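Local coordinates for protein LbaCas13a H328A (C2c2) (Lachnospiraceae bacterium NK4A179, PDB 5WLH) that binds a pre-crRNA and probably cleaves RNA under the guidance of its CRISPR RNA, as other Cas13a effectors do, at residues N668-S673 / D962-I967; A916-M921 / L969-C974. All coordinates share one frame; numbering follows the deposited sequence.

Contact 1: residues N668-S673 / D962-I967; sequences NVERAS and DVDAVI. With nucleotides of chain B.
An RNA-backbone binding site of Cas13a is built here on a water-bridged seam, where Asn668 and Glu670 of the loop after helix 654-665 meet Asp964 and Ala965 of helix 960-974. The direct touch is thin: Glu670 CG comes within 3.6 Å of Asp964 OD2, while Asn668 ND2 lies against the methyl of Ala965. Asp964 reaches the loop because its CG is anti to the backbone N (chi1 -168°). The two carboxylate planes are inclined by 49°, with Glu670 OE2 4.4 Å from Asp964 OD2. The like charges would probably repel, an effect that the salt bridge of Lys929 to Glu670 OE2 is likely to ease; His926 adds only a weak hydrogen bond to Asp964 OD2.

Waters do most of the joining. Asp964 OD1 accepts from two of them: water 2 also donates to Val669 O at 3.0 Å, and water 1 accepts the backbone N-H of Arg671 at 3.0 Å. Water 3 spans the two acids, donating to Asp964 OD2 and, at 2.6 Å, to Glu670 OE2. Through waters 1 and 2 Asp964 OD1 is linked to the loop backbone on both sides of Glu670, which probably steadies the base from which Arg671 extends away from the helix, with Tyr729 in cation-pi contact. The Arg671 guanidinium bridges successive phosphates of the RNA, chain B, meeting them near its own plane. Arg671 NH1 is shared between A34 of chain B OP1 at 3.0 Å and U35 of chain B OP1 at 2.7 Å. The second branch makes a straight bond, Arg671 NH2 to U35 of chain B OP2, 3.1 Å long with an N-H...O angle of 179°.

Contact 2: residues A916-M921 / L969-C974; sequences AQANHM and LSVKLC. With nucleotides of chain B.
Helix segments 916-921 and 969-974 run antiparallel, their axes 8.4 Å apart at a signed crossing angle of -165°. The nearest CA pair is Ala918 and Val971, separated by 5.2 Å, an approach consistent with alanine's small side chain at that point. Val971 uses its two branches differently. Its CG2 presses on the other helix, 3.6 Å from Ala918 CB, and also touches the backbone carbonyl carbon of Ala918. With CG1 anti to the backbone N (chi1 172°), that methyl turns to the RNA and lies 3.3 Å from O4' of U35 of chain B. One face of helix 915-941 packs against the base: Asn919 ND2 sits 3.5 Å from C5 of U35 of chain B, the amide plane tilted only about 22° from that of the base, and Ala916 CB approaches O2 of U35 of chain B from the same side. An alanine in place of Asn919 would remove the amide lying over C5 and C6 of the uracil and would probably leave the base freer to tilt. The arrangement is a close antiparallel helix pair, packed through Ala918 and Val971, that serves as a floor for one nucleotide of the pre-crRNA.

Contacts 1 and 2 lie with their centres 11 Å apart, on the same side of the chain's centre, and share helix 960-974: its earlier part receives the loop 668-673 and its last turns pair with helix 915-941. Along the chain the order is 668-673, 916-921, 962-967, 969-974, so the segments of the two contacts alternate. They also touch, Ile967 CG2 packing 3.7 Å from Ala918 O and Ile967 CD1 against Met921 CG. Both reach U35 of chain B, contact 1 at its phosphate and contact 2 at its sugar and base. A single nucleotide is therefore held by parts of the protein that are remote in sequence but joined through one helix.

Contact 1: residues N668-S673 / D962-I967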
ATOM      1  N   ASN A 668      -5.631 -18.717  24.393  1.00 30.05           N
ATOM      2  CA  ASN A 668      -5.734 -17.875  23.209  1.00 33.10           C
ATOM      3  C   ASN A 668      -4.360 -17.771  22.560  1.00 33.78           C
ATOM      4  O   ASN A 668      -3.349 -17.598  23.245  1.00 39.04           O
ATOM      5  CB  ASN A 668      -6.270 -16.496  23.585  1.00 36.43           C
ATOM      6  CG  ASN A 668      -7.761 -16.520  23.875  1.00 41.12           C
ATOM      7  OD1 ASN A 668      -8.485 -17.389  23.377  1.00 45.03           O
ATOM      8  ND2 ASN A 668      -8.225 -15.573  24.682  1.00 36.30           N
ATOM      9  N   VAL A 669      -4.324 -17.909  21.238  1.00 38.23           N
ATOM     10  CA  VAL A 669      -3.084 -17.936  20.471  1.00 35.94           C
ATOM     11  C   VAL A 669      -2.956 -16.616  19.719  1.00 30.08           C
ATOM     12  O   VAL A 669      -3.866 -16.229  18.977  1.00 38.38           O
ATOM     13  CB  VAL A 669      -3.052 -19.131  19.505  1.00 40.56           C
ATOM     14  CG1 VAL A 669      -1.773 -19.120  18.688  1.00 37.90           C
ATOM     15  CG2 VAL A 669      -3.203 -20.440  20.286  1.00 45.14           C
ATOM     16  N   GLU A 670      -1.855 -15.909  19.954  1.00 28.21           N
ATOM     17  CA  GLU A 670      -1.517 -14.698  19.210  1.00 29.18           C
ATOM     18  C   GLU A 670      -0.633 -15.089  18.032  1.00 24.99           C
ATOM     19  O   GLU A 670       0.516 -15.498  18.222  1.00 26.88           O
ATOM     20  CB  GLU A 670      -0.802 -13.707  20.118  1.00 32.04           C
ATOM     21  CG  GLU A 670      -0.575 -12.347  19.507  1.00 28.73           C
ATOM     22  CD  GLU A 670      -0.100 -11.355  20.550  1.00 34.49           C
ATOM     23  OE1 GLU A 670       0.103 -11.791  21.702  1.00 34.52           O
ATOM     24  OE2 GLU A 670       0.064 -10.153  20.232  1.00 29.34           O
ATOM     25  N   ARG A 671      -1.165 -14.981  16.822  1.00 23.72           N
ATOM     26  CA  ARG A 671      -0.398 -15.349  15.649  1.00 22.14           C
ATOM     27  C   ARG A 671       0.620 -14.286  15.287  1.00 26.56           C
ATOM     28  O   ARG A 671       0.351 -13.086  15.387  1.00 23.91           O
ATOM     29  CB  ARG A 671      -1.315 -15.569  14.463  1.00 25.69           C
ATOM     30  CG  ARG A 671      -2.067 -16.841  14.564  1.00 31.65           C
ATOM     31  CD  ARG A 671      -2.791 -17.062  13.279  1.00 26.11           C
ATOM     32  NE  ARG A 671      -3.964 -17.875  13.509  1.00 27.96           N
ATOM     33  CZ  ARG A 671      -4.870 -18.117  12.578  1.00 29.46           C
ATOM     34  NH1 ARG A 671      -4.694 -17.615  11.356  1.00 24.77           N
ATOM     35  NH2 ARG A 671      -5.930 -18.860  12.867  1.00 28.70           N
ATOM     36  N   ALA A 672       1.769 -14.740  14.800  1.00 23.85           N
ATOM     37  CA  ALA A 672       2.818 -13.850  14.344  1.00 25.90           C
ATOM     38  C   ALA A 672       2.670 -13.606  12.853  1.00 25.48           C
ATOM     39  O   ALA A 672       2.266 -14.497  12.093  1.00 23.61           O
ATOM     40  CB  ALA A 672       4.200 -14.435  14.643  1.00 26.75           C
ATOM     41  N   SER A 673       2.990 -12.390  12.434  1.00 22.26           N
ATOM     42  CA  SER A 673       2.932 -12.103  11.017  1.00 20.71           C
ATOM     43  C   SER A 673       4.137 -12.712  10.294  1.00 22.00           C
ATOM     44  O   SER A 673       5.118 -13.164  10.910  1.00 22.85           O
ATOM     45  CB  SER A 673       2.906 -10.597  10.779  1.00 26.42           C
ATOM     46  OG  SER A 673       4.159 -10.105  11.134  1.00 32.84           O
ATOM     47  N   ASP A 962      -4.270  -8.414  24.151  1.00 22.08           N
ATOM     48  CA  ASP A 962      -5.705  -8.327  24.397  1.00 22.50           C
ATOM     49  C   ASP A 962      -6.452  -7.880  23.153  1.00 22.60           C
ATOM     50  O   ASP A 962      -7.527  -8.409  22.848  1.00 23.47           O
ATOM     51  CB  ASP A 962      -6.009  -7.364  25.540  1.00 21.65           C
ATOM     52  CG  ASP A 962      -5.594  -7.916  26.886  1.00 27.61           C
ATOM     53  OD1 ASP A 962      -5.362  -9.146  26.987  1.00 27.92           O
ATOM     54  OD2 ASP A 962      -5.501  -7.116  27.830  1.00 32.93           O
ATOM     55  N   VAL A 963      -5.916  -6.885  22.445  1.00 21.64           N
ATOM     56  CA  VAL A 963      -6.551  -6.437  21.211  1.00 19.08           C
ATOM     57  C   VAL A 963      -6.652  -7.590  20.244  1.00 17.53           C
ATOM     58  O   VAL A 963      -7.688  -7.803  19.604  1.00 23.57           O
ATOM     59  CB  VAL A 963      -5.773  -5.270  20.587  1.00 20.48           C
ATOM     60  CG1 VAL A 963      -6.475  -4.831  19.295  1.00 20.90           C
ATOM     61  CG2 VAL A 963      -5.720  -4.118  21.573  1.00 24.46           C
ATOM     62  N   ASP A 964      -5.549  -8.333  20.112  1.00 19.89           N
ATOM     63  CA  ASP A 964      -5.503  -9.505  19.258  1.00 19.07           C
ATOM     64  C   ASP A 964      -6.618 -10.478  19.603  1.00 25.33           C
ATOM     65  O   ASP A 964      -7.388 -10.890  18.730  1.00 21.62           O
ATOM     66  CB  ASP A 964      -4.132 -10.162  19.373  1.00 21.05           C
ATOM     67  CG  ASP A 964      -3.901 -11.216  18.309  1.00 26.00           C
ATOM     68  OD1 ASP A 964      -4.524 -12.299  18.398  1.00 28.35           O
ATOM     69  OD2 ASP A 964      -3.117 -10.962  17.362  1.00 27.64           O
ATOM     70  N   ALA A 965      -6.738 -10.833  20.889  1.00 22.34           N
ATOM     71  CA  ALA A 965      -7.747 -11.801  21.296  1.00 25.03           C
ATOM     72  C   ALA A 965      -9.144 -11.288  21.004  1.00 21.83           C
ATOM     73  O   ALA A 965     -10.028 -12.058  20.623  1.00 22.80           O
ATOM     74  CB  ALA A 965      -7.596 -12.107  22.785  1.00 25.61           C
ATOM     75  N   VAL A 966      -9.365  -9.985  21.184  1.00 21.68           N
ATOM     76  CA  VAL A 966     -10.683  -9.424  20.919  1.00 22.93           C
ATOM     77  C   VAL A 966     -11.008  -9.511  19.437  1.00 25.09           C
ATOM     78  O   VAL A 966     -12.098  -9.945  19.046  1.00 22.75           O
ATOM     79  CB  VAL A 966     -10.754  -7.973  21.409  1.00 23.70           C
ATOM     80  CG1 VAL A 966     -11.987  -7.331  20.867  1.00 24.78           C
ATOM     81  CG2 VAL A 966     -10.753  -7.931  22.952  1.00 23.04           C
ATOM     82  N   ILE A 967     -10.081  -9.058  18.590  1.00 22.05           N
ATOM     83  CA  ILE A 967     -10.348  -9.111  17.156  1.00 18.08           C
ATOM     84  C   ILE A 967     -10.531 -10.550  16.709  1.00 20.15           C
ATOM     85  O   ILE A 967     -11.421 -10.854  15.912  1.00 20.62           O
ATOM     86  CB  ILE A 967      -9.231  -8.424  16.359  1.00 17.40           C
ATOM     87  CG1 ILE A 967      -9.084  -6.966  16.777  1.00 22.31           C
ATOM     88  CG2 ILE A 967      -9.561  -8.494  14.851  1.00 21.87           C
ATOM     89  CD1 ILE A 967      -8.011  -6.227  15.976  1.00 23.51           C
TER
ATOM     90  P     U B  35      -7.948 -18.282   9.760  1.00 26.88           P
ATOM     91  OP1   U B  35      -7.126 -17.179  10.305  1.00 27.89           O
ATOM     92  OP2   U B  35      -8.069 -19.454  10.661  1.00 29.32           O
ATOM     93  O5'   U B  35      -9.397 -17.778   9.374  1.00 23.09           O
ATOM     94  C5'   U B  35     -10.397 -17.589  10.351  1.00 22.91           C
ATOM     95  C4'   U B  35     -11.685 -17.223   9.674  1.00 24.40           C
ATOM     96  O4'   U B  35     -11.523 -15.969   8.971  1.00 25.77           O
ATOM     97  C3'   U B  35     -12.121 -18.192   8.593  1.00 23.58           C
ATOM     98  O3'   U B  35     -12.783 -19.303   9.153  1.00 26.39           O
ATOM     99  C2'   U B  35     -13.008 -17.334   7.703  1.00 24.15           C
ATOM    100  O2'   U B  35     -14.320 -17.255   8.228  1.00 26.17           O
ATOM    101  C1'   U B  35     -12.333 -15.955   7.820  1.00 25.19           C
ATOM    102  N1    U B  35     -11.480 -15.674   6.646  1.00 24.76           N
ATOM    103  C2    U B  35     -12.129 -15.176   5.539  1.00 27.72           C
ATOM    104  O2    U B  35     -13.322 -14.939   5.520  1.00 28.28           O
ATOM    105  N3    U B  35     -11.326 -14.942   4.461  1.00 28.35           N
ATOM    106  C4    U B  35      -9.972 -15.179   4.370  1.00 29.69           C
ATOM    107  O4    U B  35      -9.409 -14.927   3.304  1.00 26.59           O
ATOM    108  C5    U B  35      -9.368 -15.707   5.552  1.00 25.20           C
ATOM    109  C6    U B  35     -10.126 -15.932   6.632  1.00 23.61           C
ATOM    110  P     A B  34      -2.482 -16.247   8.354  1.00 23.99           P
ATOM    111  OP1   A B  34      -2.727 -15.902   9.784  1.00 22.89           O
ATOM    112  OP2   A B  34      -1.450 -17.281   7.980  1.00 22.85           O
ATOM    113  O5'   A B  34      -3.797 -16.621   7.557  1.00 23.50           O
ATOM    114  C5'   A B  34      -5.032 -15.974   7.829  1.00 27.32           C
ATOM    115  C4'   A B  34      -6.213 -16.830   7.435  1.00 25.86           C
ATOM    116  O4'   A B  34      -6.378 -16.823   5.986  1.00 27.28           O
ATOM    117  C3'   A B  34      -6.119 -18.306   7.860  1.00 23.59           C
ATOM    118  O3'   A B  34      -7.385 -18.749   8.329  1.00 24.00           O
ATOM    119  C2'   A B  34      -5.807 -19.023   6.544  1.00 25.45           C
ATOM    120  O2'   A B  34      -6.244 -20.364   6.483  1.00 26.17           O
ATOM    121  C1'   A B  34      -6.551 -18.150   5.536  1.00 30.01           C
ATOM    122  N9    A B  34      -6.068 -18.304   4.158  1.00 34.28           N
ATOM    123  C8    A B  34      -4.853 -18.032   3.588  1.00 36.00           C
ATOM    124  N7    A B  34      -4.788 -18.357   2.316  1.00 37.55           N
ATOM    125  C5    A B  34      -6.034 -18.897   2.033  1.00 38.71           C
ATOM    126  C6    A B  34      -6.612 -19.436   0.870  1.00 41.85           C
ATOM    127  N6    A B  34      -5.989 -19.539  -0.309  1.00 47.47           N
ATOM    128  N1    A B  34      -7.886 -19.884   0.947  1.00 41.50           N
ATOM    129  C2    A B  34      -8.529 -19.798   2.120  1.00 43.47           C
ATOM    130  N3    A B  34      -8.088 -19.311   3.280  1.00 37.45           N
ATOM    131  C4    A B  34      -6.826 -18.869   3.163  1.00 35.68           C
TER
HETATM  132  O   HOH W   1      -3.870 -13.836  16.475  1.00 27.19           O
HETATM  133  O   HOH W   2      -5.285 -13.889  20.277  1.00 30.41           O
HETATM  134  O   HOH W   3      -0.667  -9.644  17.821  1.00 26.56           O

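Contact 2: residues A916-M921 / L969-C974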
ATOM      1  N   ALA A 916     -13.998 -11.660   6.552  1.00 21.13           N
ATOM      2  CA  ALA A 916     -12.775 -11.393   5.808  1.00 24.34           C
ATOM      3  C   ALA A 916     -12.145 -10.089   6.260  1.00 19.95           C
ATOM      4  O   ALA A 916     -10.921  -9.982   6.346  1.00 19.53           O
ATOM      5  CB  ALA A 916     -13.063 -11.347   4.312  1.00 25.72           C
ATOM      6  N   GLN A 917     -12.972  -9.078   6.523  1.00 20.97           N
ATOM      7  CA  GLN A 917     -12.439  -7.808   6.986  1.00 20.36           C
ATOM      8  C   GLN A 917     -11.839  -7.942   8.373  1.00 17.56           C
ATOM      9  O   GLN A 917     -10.761  -7.408   8.635  1.00 19.64           O
ATOM     10  CB  GLN A 917     -13.526  -6.742   6.993  1.00 20.51           C
ATOM     11  CG  GLN A 917     -13.877  -6.308   5.597  1.00 22.31           C
ATOM     12  CD  GLN A 917     -15.025  -5.374   5.611  1.00 23.98           C
ATOM     13  OE1 GLN A 917     -15.924  -5.491   6.458  1.00 22.30           O
ATOM     14  NE2 GLN A 917     -15.007  -4.415   4.696  1.00 29.88           N
ATOM     15  N   ALA A 918     -12.513  -8.666   9.272  1.00 18.36           N
ATOM     16  CA  ALA A 918     -11.950  -8.830  10.608  1.00 22.12           C
ATOM     17  C   ALA A 918     -10.623  -9.571  10.530  1.00 21.40           C
ATOM     18  O   ALA A 918      -9.669  -9.237  11.250  1.00 19.66           O
ATOM     19  CB  ALA A 918     -12.936  -9.580  11.515  1.00 20.51           C
ATOM     20  N   ASN A 919     -10.544 -10.575   9.651  1.00 21.59           N
ATOM     21  CA  ASN A 919      -9.287 -11.292   9.461  1.00 18.00           C
ATOM     22  C   ASN A 919      -8.198 -10.353   8.967  1.00 16.91           C
ATOM     23  O   ASN A 919      -7.051 -10.411   9.432  1.00 18.35           O
ATOM     24  CB  ASN A 919      -9.488 -12.448   8.468  1.00 22.51           C
ATOM     25  CG  ASN A 919      -8.189 -13.192   8.165  1.00 34.51           C
ATOM     26  OD1 ASN A 919      -7.701 -13.933   9.000  1.00 35.12           O
ATOM     27  ND2 ASN A 919      -7.633 -12.996   6.957  1.00 35.18           N
ATOM     28  N   HIS A 920      -8.534  -9.501   8.002  1.00 17.34           N
ATOM     29  CA  HIS A 920      -7.575  -8.506   7.521  1.00 19.97           C
ATOM     30  C   HIS A 920      -7.149  -7.556   8.640  1.00 19.10           C
ATOM     31  O   HIS A 920      -5.963  -7.228   8.770  1.00 18.65           O
ATOM     32  CB  HIS A 920      -8.184  -7.691   6.378  1.00 23.93           C
ATOM     33  CG  HIS A 920      -8.259  -8.405   5.066  1.00 28.37           C
ATOM     34  ND1 HIS A 920      -7.276  -9.261   4.619  1.00 30.91           N
ATOM     35  CD2 HIS A 920      -9.185  -8.348   4.077  1.00 29.95           C
ATOM     36  CE1 HIS A 920      -7.604  -9.724   3.427  1.00 35.43           C
ATOM     37  NE2 HIS A 920      -8.756  -9.183   3.072  1.00 34.91           N
ATOM     38  N   MET A 921      -8.109  -7.077   9.433  1.00 22.39           N
ATOM     39  CA  MET A 921      -7.778  -6.217  10.563  1.00 18.74           C
ATOM     40  C   MET A 921      -6.824  -6.913  11.518  1.00 20.45           C
ATOM     41  O   MET A 921      -5.837  -6.325  11.955  1.00 21.33           O
ATOM     42  CB  MET A 921      -9.052  -5.793  11.303  1.00 20.83           C
ATOM     43  CG  MET A 921      -8.819  -4.787  12.415  1.00 26.10           C
ATOM     44  SD  MET A 921     -10.433  -4.408  13.151  1.00 28.37           S
ATOM     45  CE  MET A 921     -10.126  -2.807  13.890  1.00 30.50           C
ATOM     46  N   LEU A 969     -11.690 -12.982  18.408  1.00 23.35           N
ATOM     47  CA  LEU A 969     -13.045 -13.371  18.788  1.00 23.37           C
ATOM     48  C   LEU A 969     -14.041 -12.907  17.737  1.00 22.23           C
ATOM     49  O   LEU A 969     -14.914 -13.674  17.319  1.00 22.05           O
ATOM     50  CB  LEU A 969     -13.390 -12.813  20.177  1.00 21.97           C
ATOM     51  CG  LEU A 969     -14.852 -12.955  20.611  1.00 25.42           C
ATOM     52  CD1 LEU A 969     -14.976 -13.337  22.091  1.00 26.90           C
ATOM     53  CD2 LEU A 969     -15.647 -11.668  20.328  1.00 26.60           C
ATOM     54  N   SER A 970     -13.871 -11.678  17.233  1.00 20.80           N
ATOM     55  CA  SER A 970     -14.738 -11.182  16.171  1.00 22.05           C
ATOM     56  C   SER A 970     -14.578 -11.984  14.884  1.00 21.69           C
ATOM     57  O   SER A 970     -15.575 -12.332  14.238  1.00 23.06           O
ATOM     58  CB  SER A 970     -14.454  -9.697  15.923  1.00 22.21           C
ATOM     59  OG  SER A 970     -14.973  -8.927  16.982  1.00 23.17           O
ATOM     60  N   VAL A 971     -13.339 -12.287  14.484  1.00 21.85           N
ATOM     61  CA  VAL A 971     -13.143 -13.079  13.266  1.00 22.90           C
ATOM     62  C   VAL A 971     -13.993 -14.340  13.325  1.00 23.68           C
ATOM     63  O   VAL A 971     -14.742 -14.663  12.397  1.00 23.67           O
ATOM     64  CB  VAL A 971     -11.655 -13.431  13.075  1.00 22.32           C
ATOM     65  CG1 VAL A 971     -11.482 -14.426  11.909  1.00 20.86           C
ATOM     66  CG2 VAL A 971     -10.824 -12.190  12.830  1.00 18.66           C
ATOM     67  N   LYS A 972     -13.897 -15.055  14.444  1.00 21.17           N
ATOM     68  CA  LYS A 972     -14.585 -16.333  14.589  1.00 24.99           C
ATOM     69  C   LYS A 972     -16.094 -16.142  14.631  1.00 28.62           C
ATOM     70  O   LYS A 972     -16.843 -16.844  13.936  1.00 27.38           O
ATOM     71  CB  LYS A 972     -14.082 -17.034  15.856  1.00 24.21           C
ATOM     72  CG  LYS A 972     -12.663 -17.601  15.702  1.00 25.29           C
ATOM     73  CD  LYS A 972     -11.937 -17.686  17.021  1.00 26.95           C
ATOM     74  CE  LYS A 972     -10.662 -18.525  16.925  1.00 26.88           C
ATOM     75  NZ  LYS A 972      -9.799 -18.371  18.157  1.00 28.09           N
ATOM     76  N   LEU A 973     -16.561 -15.163  15.412  1.00 25.60           N
ATOM     77  CA  LEU A 973     -17.997 -14.989  15.582  1.00 25.36           C
ATOM     78  C   LEU A 973     -18.654 -14.300  14.382  1.00 26.01           C
ATOM     79  O   LEU A 973     -19.823 -14.573  14.086  1.00 25.24           O
ATOM     80  CB  LEU A 973     -18.267 -14.220  16.876  1.00 27.25           C
ATOM     81  CG  LEU A 973     -17.907 -14.968  18.179  1.00 25.60           C
ATOM     82  CD1 LEU A 973     -18.418 -14.239  19.394  1.00 25.62           C
ATOM     83  CD2 LEU A 973     -18.487 -16.393  18.164  1.00 25.18           C
ATOM     84  N   CYS A 974     -17.941 -13.421  13.672  1.00 23.52           N
ATOM     85  CA  CYS A 974     -18.517 -12.831  12.465  1.00 25.70           C
ATOM     86  C   CYS A 974     -18.846 -13.896  11.434  1.00 24.27           C
ATOM     87  O   CYS A 974     -19.813 -13.752  10.678  1.00 28.27           O
ATOM     88  CB  CYS A 974     -17.565 -11.796  11.865  1.00 24.46           C
ATOM     89  SG  CYS A 974     -17.446 -10.326  12.927  1.00 25.86           S
TER
ATOM     90  P     U B  35      -7.948 -18.282   9.760  1.00 26.88           P
ATOM     91  OP1   U B  35      -7.126 -17.179  10.305  1.00 27.89           O
ATOM     92  OP2   U B  35      -8.069 -19.454  10.661  1.00 29.32           O
ATOM     93  O5'   U B  35      -9.397 -17.778   9.374  1.00 23.09           O
ATOM     94  C5'   U B  35     -10.397 -17.589  10.351  1.00 22.91           C
ATOM     95  C4'   U B  35     -11.685 -17.223   9.674  1.00 24.40           C
ATOM     96  O4'   U B  35     -11.523 -15.969   8.971  1.00 25.77           O
ATOM     97  C3'   U B  35     -12.121 -18.192   8.593  1.00 23.58           C
ATOM     98  O3'   U B  35     -12.783 -19.303   9.153  1.00 26.39           O
ATOM     99  C2'   U B  35     -13.008 -17.334   7.703  1.00 24.15           C
ATOM    100  O2'   U B  35     -14.320 -17.255   8.228  1.00 26.17           O
ATOM    101  C1'   U B  35     -12.333 -15.955   7.820  1.00 25.19           C
ATOM    102  N1    U B  35     -11.480 -15.674   6.646  1.00 24.76           N
ATOM    103  C2    U B  35     -12.129 -15.176   5.539  1.00 27.72           C
ATOM    104  O2    U B  35     -13.322 -14.939   5.520  1.00 28.28           O
ATOM    105  N3    U B  35     -11.326 -14.942   4.461  1.00 28.35           N
ATOM    106  C4    U B  35      -9.972 -15.179   4.370  1.00 29.69           C
ATOM    107  O4    U B  35      -9.409 -14.927   3.304  1.00 26.59           O
ATOM    108  C5    U B  35      -9.368 -15.707   5.552  1.00 25.20           C
ATOM    109  C6    U B  35     -10.126 -15.932   6.632  1.00 23.61           C
TER